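Local coordinates for OmpA family protein (Klebsiella pneumoniae subsp. pneumoniae, PDB 7RJJ), which probably binds peptidoglycan through this OmpA-like domain, seen here holding D-alanine, and so would link a membrane to the cell wall, at residues L63-A68 and F86-Y91. Numbering follows the deposited sequence.
With DAL (D-alanine), chain C.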
loop_
_atom_site.group_PDB
_atom_site.type_symbol
_atom_site.label_atom_id
_atom_site.label_comp_id
_atom_site.label_asym_id
_atom_site.label_seq_id
_atom_site.Cartn_x
_atom_site.Cartn_y
_atom_site.Cartn_z
ATOM N N LEU A 63 2.502 10.237 6.600
ATOM C CA LEU A 63 2.065 8.913 7.117
ATOM C C LEU A 63 1.711 7.979 5.955
ATOM O O LEU A 63 2.154 6.816 5.996
ATOM C CB LEU A 63 0.855 9.107 8.032
ATOM C CG LEU A 63 0.213 7.821 8.545
ATOM C CD1 LEU A 63 1.246 6.930 9.209
ATOM C CD2 LEU A 63 -0.934 8.124 9.498
ATOM N N SER A 64 0.937 8.470 4.981
ATOM C CA SER A 64 0.531 7.631 3.825
ATOM C C SER A 64 1.777 7.114 3.100
ATOM O O SER A 64 1.788 5.953 2.661
ATOM C CB SER A 64 -0.386 8.389 2.890
ATOM O OG SER A 64 0.309 9.384 2.137
ATOM N N LEU A 65 2.806 7.946 3.011
ATOM C CA LEU A 65 4.034 7.541 2.289
ATOM C C LEU A 65 4.804 6.522 3.139
ATOM O O LEU A 65 5.325 5.552 2.555
ATOM C CB LEU A 65 4.843 8.806 1.998
ATOM C CG LEU A 65 5.910 8.692 0.922
ATOM C CD1 LEU A 65 5.304 8.276 -0.423
ATOM C CD2 LEU A 65 6.636 10.016 0.806
ATOM N N LYS A 66 4.836 6.700 4.467
ATOM C CA LYS A 66 5.557 5.717 5.324
ATOM C C LYS A 66 4.861 4.352 5.235
ATOM O O LYS A 66 5.553 3.322 5.309
ATOM C CB LYS A 66 5.672 6.194 6.777
ATOM C CG LYS A 66 6.597 7.387 6.993
ATOM C CD LYS A 66 6.941 7.639 8.446
ATOM C CE LYS A 66 7.977 8.725 8.622
ATOM N NZ LYS A 66 8.317 8.944 10.050
ATOM N N ARG A 67 3.545 4.345 5.030
ATOM C CA ARG A 67 2.793 3.068 4.944
ATOM C C ARG A 67 3.174 2.359 3.648
ATOM O O ARG A 67 3.325 1.133 3.675
ATOM C CB ARG A 67 1.289 3.329 5.024
ATOM C CG ARG A 67 0.835 3.686 6.434
ATOM C CD ARG A 67 -0.601 4.149 6.536
ATOM N NE ARG A 67 -0.932 4.197 7.958
ATOM C CZ ARG A 67 -2.009 4.762 8.498
ATOM N NH1 ARG A 67 -2.909 5.379 7.742
ATOM N NH2 ARG A 67 -2.166 4.698 9.810
ATOM N N ALA A 68 3.278 3.121 2.562
ATOM C CA ALA A 68 3.679 2.533 1.266
ATOM C C ALA A 68 5.106 1.996 1.416
ATOM O O ALA A 68 5.356 0.885 0.970
ATOM C CB ALA A 68 3.578 3.568 0.175
ATOM N N PHE A 86 9.884 -1.187 -7.349
ATOM C CA PHE A 86 8.872 -0.362 -6.643
ATOM C C PHE A 86 8.955 1.144 -6.913
ATOM O O PHE A 86 10.038 1.707 -7.176
ATOM C CB PHE A 86 9.035 -0.555 -5.138
ATOM C CG PHE A 86 8.990 -1.996 -4.699
ATOM C CD1 PHE A 86 7.786 -2.607 -4.419
ATOM C CD2 PHE A 86 10.155 -2.746 -4.590
ATOM C CE1 PHE A 86 7.738 -3.937 -4.027
ATOM C CE2 PHE A 86 10.104 -4.076 -4.199
ATOM C CZ PHE A 86 8.894 -4.663 -3.914
ATOM N N ALA A 87 7.769 1.762 -6.853
ATOM C CA ALA A 87 7.592 3.229 -6.890
ATOM C C ALA A 87 6.579 3.538 -5.788
ATOM O O ALA A 87 5.471 2.927 -5.824
ATOM C CB ALA A 87 7.160 3.709 -8.250
ATOM N N VAL A 88 6.968 4.335 -4.785
ATOM C CA VAL A 88 6.020 4.569 -3.655
ATOM C C VAL A 88 5.365 5.938 -3.796
ATOM O O VAL A 88 6.036 6.915 -4.150
ATOM C CB VAL A 88 6.639 4.335 -2.259
ATOM C CG1 VAL A 88 7.126 2.894 -2.100
ATOM C CG2 VAL A 88 7.722 5.305 -1.902
ATOM N N GLN A 89 4.078 5.969 -3.456
ATOM C CA GLN A 89 3.178 7.129 -3.629
ATOM C C GLN A 89 2.358 7.327 -2.359
ATOM O O GLN A 89 2.116 6.333 -1.669
ATOM C CB GLN A 89 2.237 6.807 -4.791
ATOM C CG GLN A 89 1.218 7.881 -5.118
ATOM C CD GLN A 89 0.316 7.451 -6.254
ATOM O OE1 GLN A 89 0.207 6.274 -6.581
ATOM N NE2 GLN A 89 -0.380 8.407 -6.841
ATOM N N GLY A 90 2.011 8.571 -2.049
ATOM C CA GLY A 90 1.141 8.832 -0.891
ATOM C C GLY A 90 -0.036 9.678 -1.320
ATOM O O GLY A 90 0.184 10.630 -2.061
ATOM N N TYR A 91 -1.243 9.271 -0.948
ATOM C CA TYR A 91 -2.470 10.058 -1.227
ATOM C C TYR A 91 -2.959 10.752 0.043
ATOM O O TYR A 91 -3.969 11.478 -0.024
ATOM C CB TYR A 91 -3.600 9.171 -1.740
ATOM C CG TYR A 91 -3.499 8.815 -3.195
ATOM C CD1 TYR A 91 -4.023 9.651 -4.164
ATOM C CD2 TYR A 91 -2.882 7.650 -3.605
ATOM C CE1 TYR A 91 -3.939 9.330 -5.508
ATOM C CE2 TYR A 91 -2.791 7.319 -4.943
ATOM C CZ TYR A 91 -3.337 8.153 -5.896
ATOM O OH TYR A 91 -3.251 7.823 -7.219
HETATM N N DAL C . -5.264 9.846 10.030
HETATM C CA DAL C . -4.866 8.822 11.043
HETATM C CB DAL C . -3.798 9.381 11.947
HETATM C C DAL C . -4.401 7.542 10.335
HETATM O O DAL C . -3.758 6.686 10.941
HETATM O OXT DAL C . -4.672 7.314 9.153
#
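Leu65 has its CG turned anti to the backbone N (chi1 -162°), which together with the turn about the next bond brings CD1 against the backbone between Gln89 and Gly90, 3.7 Å from Gly90 N. Leu65 CD1 also meets Val88 CG2 at 4.1 Å. One turn on, Ala68 turns its CB toward the strand and rests 4.0 Å from Val88 CB, methyl to branch point. Ser64 closes the other end of the contact: with chi1 at 73°, OG is tucked between its own N and carbonyl carbon and lies 3.2 Å from Gly90 CA. Here Gly90 has no side chain, and the helix comes in close, the two CA atoms of Leu65 and Gly90 being 4.5 Å apart. The Ser64 hydroxyl is hydrogen-bonded to Gln61 O, while Gly90 O receives Gln61 NE2, so one residue of the preceding turn serves both segments. Arg67 points elsewhere: its extended chain carries the guanidinium to D-alanine, Arg67 NH1 giving a hydrogen bond to DAL OXT (3.0 Å) and Arg67 NH2 one to DAL O (2.8 Å), with Leu63 CD2 above one face, offset toward the rim. The pairing illustrates how a helix can pack on the edge strand of a sheet with one side and hold a ligand with another. Helix 57-77 is the crossover of a beta-alpha-beta unit; its segment 63-68 runs roughly antiparallel (151°) to edge strand 86-90, which pairs in parallel with strand 43-49.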